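Local coordinates for catalytic domain of the nuclear inclusion protein A (nia) (Tobacco etch virus, PDB 1LVM) that cleaves peptide bonds as a chymotrypsin-like cysteine protease of peptidase family C4, probably processing the viral polyprotein at specific sites, at residues Ser142-Phe147 with Trp219-Val224; Ile85-Met90 with Thr188-Phe194. The protein carries 1 engineered substitution. All coordinates share one frame; numbering follows the deposited sequence.

Contact 1: Ser142-Phe147 with Trp219-Val224; sequences SSDGIF and WGGHKV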
loop_
_atom_site.group_PDB
_atom_site.type_symbol
_atom_site.label_atom_id
_atom_site.label_comp_id
_atom_site.label_asym_id
_atom_site.label_seq_id
_atom_site.Cartn_x
_atom_site.Cartn_y
_atom_site.Cartn_z
ATOM N N SER A 142 12.331 -8.016 8.443
ATOM C CA SER A 142 11.984 -8.654 9.714
ATOM C C SER A 142 11.743 -10.133 9.284
ATOM O O SER A 142 10.799 -10.405 8.545
ATOM C CB SER A 142 10.709 -8.077 10.293
ATOM O OG SER A 142 10.376 -8.840 11.445
ATOM N N SER A 143 12.591 -11.069 9.712
ATOM C CA SER A 143 12.471 -12.500 9.326
ATOM C C SER A 143 12.845 -12.798 7.897
ATOM O O SER A 143 13.896 -12.402 7.392
ATOM C CB SER A 143 11.051 -13.052 9.476
ATOM O OG SER A 143 10.586 -13.072 10.823
ATOM N N ASP A 144 11.917 -13.511 7.262
ATOM C CA ASP A 144 12.007 -13.973 5.874
ATOM C C ASP A 144 11.890 -12.895 4.820
ATOM O O ASP A 144 11.907 -13.179 3.612
ATOM C CB ASP A 144 10.909 -15.030 5.626
ATOM C CG ASP A 144 9.551 -14.605 6.181
ATOM O OD1 ASP A 144 9.361 -13.367 6.318
ATOM O OD2 ASP A 144 8.684 -15.493 6.458
ATOM N N GLY A 145 11.781 -11.647 5.253
ATOM C CA GLY A 145 11.672 -10.561 4.283
ATOM C C GLY A 145 10.246 -10.240 3.865
ATOM O O GLY A 145 10.045 -9.417 2.961
ATOM N N ILE A 146 9.234 -10.871 4.490
ATOM C CA ILE A 146 7.836 -10.533 4.096
ATOM C C ILE A 146 7.520 -9.128 4.595
ATOM O O ILE A 146 7.132 -8.213 3.814
ATOM C CB ILE A 146 6.843 -11.532 4.680
ATOM C CG1 ILE A 146 7.156 -12.909 4.098
ATOM C CG2 ILE A 146 5.389 -11.067 4.452
ATOM C CD1 ILE A 146 7.175 -12.946 2.631
ATOM N N PHE A 147 7.637 -8.946 5.891
ATOM C CA PHE A 147 7.478 -7.629 6.459
ATOM C C PHE A 147 8.896 -7.050 6.601
ATOM O O PHE A 147 9.866 -7.797 6.865
ATOM C CB PHE A 147 6.854 -7.682 7.857
ATOM C CG PHE A 147 5.402 -7.998 7.866
ATOM C CD1 PHE A 147 4.462 -7.005 7.576
ATOM C CD2 PHE A 147 4.957 -9.276 8.215
ATOM C CE1 PHE A 147 3.087 -7.274 7.647
ATOM C CE2 PHE A 147 3.605 -9.564 8.277
ATOM C CZ PHE A 147 2.659 -8.551 7.996
ATOM N N TRP A 219 1.604 -14.183 9.269
ATOM C CA TRP A 219 2.341 -13.888 8.025
ATOM C C TRP A 219 3.774 -13.431 8.296
ATOM O O TRP A 219 4.011 -12.646 9.209
ATOM C CB TRP A 219 1.614 -12.778 7.227
ATOM C CG TRP A 219 0.261 -13.195 6.751
ATOM C CD1 TRP A 219 -0.201 -14.484 6.587
ATOM C CD2 TRP A 219 -0.787 -12.339 6.296
ATOM N NE1 TRP A 219 -1.484 -14.476 6.049
ATOM C CE2 TRP A 219 -1.858 -13.168 5.864
ATOM C CE3 TRP A 219 -0.930 -10.948 6.205
ATOM C CZ2 TRP A 219 -3.047 -12.648 5.356
ATOM C CZ3 TRP A 219 -2.139 -10.433 5.686
ATOM C CH2 TRP A 219 -3.166 -11.278 5.274
ATOM N N GLY A 220 4.711 -13.953 7.515
ATOM C CA GLY A 220 6.094 -13.548 7.615
ATOM C C GLY A 220 6.686 -13.688 9.008
ATOM O O GLY A 220 7.516 -12.894 9.409
ATOM N N GLY A 221 6.240 -14.681 9.762
ATOM C CA GLY A 221 6.802 -14.906 11.084
ATOM C C GLY A 221 6.278 -14.061 12.208
ATOM O O GLY A 221 6.826 -14.079 13.308
ATOM N N HIS A 222 5.213 -13.323 11.939
ATOM C CA HIS A 222 4.586 -12.439 12.925
ATOM C C HIS A 222 3.093 -12.779 13.037
ATOM O O HIS A 222 2.454 -13.101 12.033
ATOM C CB HIS A 222 4.665 -10.967 12.456
ATOM C CG HIS A 222 6.024 -10.327 12.581
ATOM N ND1 HIS A 222 6.386 -9.584 13.683
ATOM C CD2 HIS A 222 7.053 -10.209 11.688
ATOM C CE1 HIS A 222 7.576 -9.032 13.477
ATOM N NE2 HIS A 222 8.000 -9.396 12.277
ATOM N N LYS A 223 2.535 -12.707 14.244
ATOM C CA LYS A 223 1.095 -12.878 14.365
ATOM C C LYS A 223 0.581 -11.422 14.257
ATOM O O LYS A 223 1.029 -10.513 14.984
ATOM C CB LYS A 223 0.733 -13.465 15.730
ATOM C CG LYS A 223 -0.700 -13.944 15.849
ATOM C CD LYS A 223 -0.999 -14.316 17.297
ATOM C CE LYS A 223 -2.337 -15.000 17.420
ATOM N NZ LYS A 223 -2.529 -15.495 18.804
ATOM N N VAL A 224 -0.348 -11.180 13.323
ATOM C CA VAL A 224 -0.874 -9.861 13.144
ATOM C C VAL A 224 -2.385 -9.838 13.421
ATOM O O VAL A 224 -3.110 -10.663 12.891
ATOM C CB VAL A 224 -0.657 -9.327 11.667
ATOM C CG1 VAL A 224 -0.909 -7.773 11.657
ATOM C CG2 VAL A 224 0.762 -9.694 11.163
HETATM O O HOH W 1 8.458 -10.864 7.835
#
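F147 lays its ring alongside the W219-H222 turn, meeting W219 and H222 and, beyond the turn, V224 of the following strand. CG, anti to the carbonyl carbon (chi1 -74°), turns the ring toward 219-224. There CD2 lies 4.2 Å from CD2 of H222, the two rings meeting obliquely with their planes at 80°. One atom further, CE2 comes 3.2 Å from W219 O, which sits at the ring edge and also accepts the turn bond from H222 N; the same CE2 touches the CB of W219. At the tip, CZ meets CG2 of V224 at 3.9 Å, the two side chains arriving from opposite directions.

D144 and I146 close on G220. I146 CB lies 3.6 Å from G220 CA, a fit that relies on the bare glycine, while D144 OD2 comes up beside the same CA. D144 OD1 accepts from I146 N, which approaches from above the carboxylate plane, forming an Asx turn. A water bridges the two segments: it accepts from F147 N at 2.9 Å and lies 2.7 Å from G220 O, one of several acceptors competing for its protons.

S142 OG, held anti to the backbone N (chi1 174°), is hydrogen-bonded to H222 NE2 at 2.6 Å near the plane of the imidazole. The other ring nitrogen, ND1, bonds the backbone of the bound peptide, and Y186 meets the ring edge-to-face. With both nitrogens engaged, the imidazole's rotation is fixed, and S142 acts as a second-shell residue that orients a peptide-binding one.

Contact 2: Ile85-Met90 with Thr188-Phe194; sequences IDGRDM and TSVPKNF
I85 opens the contact against P191 and F194: its CG2 lies 3.8 Å from P191 CG, and its CD1 reaches the edge of the F194 ring at CE1. A type II turn from I85 to R88 then brings R88 back to the interface. R88 lays CB on the CG2 of T188 and, with its chain extended from CG to NE, grips S189 side-on. NE donates to S189 O at 3.0 Å from above the carbonyl plane, and NH2 donates to S189 OG at 2.9 Å, nearly in the guanidinium plane, N-H...O 153°. P191 CB sits over one guanidinium face, offset toward its rim, so the flat group is held both at its edge and from above. S189 OG also bonds G145 O.

D89 sets CB 3.4 Å from T188 OG1, and a water 2.8 Å from D89 N bridges to that hydroxyl, which also bonds S176 OG. The D89 carboxylate is turned elsewhere: OD1 to H54 N, OD2 to S176 OG and N52 ND2. M90 leaves with CG anti to the backbone N (chi1 -168°) and bends at chi3, placing SD 3.9 Å from F194 CE1 in an oblique Met-aromatic contact.

D89 accepting from the backbone N of H54 is consistent with the Asp-His pair of the triad, as in chymotrypsin-type proteases, here on the loop where the two barrels meet.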
loop_
_atom_site.group_PDB
_atom_site.type_symbol
_atom_site.label_atom_id
_atom_site.label_comp_id
_atom_site.label_asym_id
_atom_site.label_seq_id
_atom_site.Cartn_x
_atom_site.Cartn_y
_atom_site.Cartn_z
ATOM N N ILE A 85 -1.403 -12.068 -3.209
ATOM C CA ILE A 85 0.028 -12.228 -3.147
ATOM C C ILE A 85 0.267 -13.189 -1.940
ATOM O O ILE A 85 0.068 -12.898 -0.753
ATOM C CB ILE A 85 0.766 -10.848 -2.858
ATOM C CG1 ILE A 85 0.300 -9.757 -3.866
ATOM C CG2 ILE A 85 2.312 -11.063 -2.970
ATOM C CD1 ILE A 85 0.715 -10.042 -5.277
ATOM N N ASP A 86 0.654 -14.392 -2.297
ATOM C CA ASP A 86 0.890 -15.479 -1.366
ATOM C C ASP A 86 1.730 -15.097 -0.142
ATOM O O ASP A 86 2.842 -14.577 -0.271
ATOM C CB ASP A 86 1.631 -16.582 -2.171
ATOM C CG ASP A 86 1.337 -17.984 -1.691
ATOM O OD1 ASP A 86 0.733 -18.138 -0.614
ATOM O OD2 ASP A 86 1.717 -18.936 -2.412
ATOM N N GLY A 87 1.198 -15.350 1.036
ATOM C CA GLY A 87 1.953 -15.120 2.253
ATOM C C GLY A 87 2.265 -13.701 2.666
ATOM O O GLY A 87 2.968 -13.545 3.652
ATOM N N ARG A 88 1.739 -12.698 1.956
ATOM C CA ARG A 88 2.007 -11.234 2.220
ATOM C C ARG A 88 0.666 -10.514 2.413
ATOM O O ARG A 88 -0.365 -10.944 1.895
ATOM C CB ARG A 88 2.663 -10.527 0.988
ATOM C CG ARG A 88 4.172 -10.837 0.814
ATOM C CD ARG A 88 4.823 -10.227 -0.419
ATOM N NE ARG A 88 6.280 -9.938 -0.198
ATOM C CZ ARG A 88 7.225 -10.840 -0.373
ATOM N NH1 ARG A 88 6.873 -12.045 -0.758
ATOM N NH2 ARG A 88 8.518 -10.547 -0.194
ATOM N N ASP A 89 0.695 -9.396 3.128
ATOM C CA ASP A 89 -0.507 -8.570 3.277
ATOM C C ASP A 89 -0.597 -7.692 2.027
ATOM O O ASP A 89 -0.552 -6.425 2.114
ATOM C CB ASP A 89 -0.369 -7.686 4.521
ATOM C CG ASP A 89 -1.558 -6.742 4.733
ATOM O OD1 ASP A 89 -2.710 -7.099 4.347
ATOM O OD2 ASP A 89 -1.302 -5.619 5.285
ATOM N N MET A 90 -0.805 -8.309 0.886
ATOM C CA MET A 90 -0.905 -7.543 -0.362
ATOM C C MET A 90 -1.858 -8.191 -1.331
ATOM O O MET A 90 -1.891 -9.432 -1.462
ATOM C CB MET A 90 0.504 -7.404 -1.051
ATOM C CG MET A 90 0.502 -6.358 -2.221
ATOM S SD MET A 90 2.099 -6.235 -3.041
ATOM C CE MET A 90 2.835 -5.076 -1.879
ATOM N N THR A 188 4.778 -4.207 4.111
ATOM C CA THR A 188 4.823 -5.434 3.373
ATOM C C THR A 188 5.637 -5.135 2.136
ATOM O O THR A 188 5.340 -4.192 1.376
ATOM C CB THR A 188 3.387 -5.850 2.959
ATOM O OG1 THR A 188 2.629 -6.132 4.149
ATOM C CG2 THR A 188 3.412 -7.044 2.038
ATOM N N SER A 189 6.705 -5.902 1.959
ATOM C CA SER A 189 7.575 -5.747 0.836
ATOM C C SER A 189 6.961 -6.130 -0.535
ATOM O O SER A 189 6.074 -7.010 -0.666
ATOM C CB SER A 189 8.857 -6.576 1.038
ATOM O OG SER A 189 8.539 -7.972 1.087
ATOM N N VAL A 190 7.415 -5.420 -1.562
ATOM C CA VAL A 190 7.033 -5.736 -2.932
ATOM C C VAL A 190 7.729 -7.098 -3.146
ATOM O O VAL A 190 8.942 -7.217 -2.855
ATOM C CB VAL A 190 7.661 -4.689 -3.915
ATOM C CG1 VAL A 190 7.817 -5.285 -5.361
ATOM C CG2 VAL A 190 6.758 -3.389 -3.896
ATOM N N PRO A 191 6.993 -8.116 -3.675
ATOM C CA PRO A 191 7.594 -9.413 -3.916
ATOM C C PRO A 191 8.490 -9.459 -5.144
ATOM O O PRO A 191 8.435 -8.610 -6.045
ATOM C CB PRO A 191 6.391 -10.355 -4.057
ATOM C CG PRO A 191 5.308 -9.441 -4.762
ATOM C CD PRO A 191 5.579 -8.034 -4.161
ATOM N N LYS A 192 9.268 -10.509 -5.256
ATOM C CA LYS A 192 10.115 -10.653 -6.447
ATOM C C LYS A 192 9.270 -10.691 -7.738
ATOM O O LYS A 192 8.156 -11.236 -7.750
ATOM C CB LYS A 192 10.892 -11.960 -6.311
ATOM C CG LYS A 192 11.809 -12.239 -7.423
ATOM C CD LYS A 192 12.445 -13.626 -7.184
ATOM C CE LYS A 192 13.497 -13.978 -8.219
ATOM N NZ LYS A 192 14.584 -12.969 -8.243
ATOM N N ASN A 193 9.810 -10.094 -8.804
ATOM C CA ASN A 193 9.195 -10.048 -10.134
ATOM C C ASN A 193 7.781 -9.464 -10.167
ATOM O O ASN A 193 6.874 -9.895 -10.926
ATOM C CB ASN A 193 9.264 -11.433 -10.770
ATOM C CG ASN A 193 10.720 -11.876 -11.022
ATOM O OD1 ASN A 193 11.619 -11.034 -11.118
ATOM N ND2 ASN A 193 10.958 -13.180 -11.092
ATOM N N PHE A 194 7.600 -8.431 -9.355
ATOM C CA PHE A 194 6.288 -7.786 -9.299
ATOM C C PHE A 194 5.956 -7.085 -10.594
ATOM O O PHE A 194 4.803 -7.064 -10.986
ATOM C CB PHE A 194 6.265 -6.816 -8.079
ATOM C CG PHE A 194 4.883 -6.361 -7.654
ATOM C CD1 PHE A 194 3.890 -7.265 -7.275
ATOM C CD2 PHE A 194 4.570 -4.984 -7.670
ATOM C CE1 PHE A 194 2.591 -6.846 -6.909
ATOM C CE2 PHE A 194 3.271 -4.527 -7.306
ATOM C CZ PHE A 194 2.287 -5.425 -6.928
HETATM O O HOH W 2 2.961 -8.926 4.786
#

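In the fold
From the N terminus, segment 85-90 comes first, between strands 81-84 and 91-94 of the first sheet. The chain then enters the second barrel, where 142-147 turns between strands 130-142 and 147-150. Contact 2 closes a 97-residue loop when 188-194 returns at the end of strand 185-189; contact 1 closes a 71-residue loop at 219-224, the hairpin near the C terminus. The two loops cross, each holding one segment of the other. They join directly through the backbone, I146 O with S189 N, and where W219 packs on D89, tying both barrels and the C-terminal hairpin together beside the bound peptide.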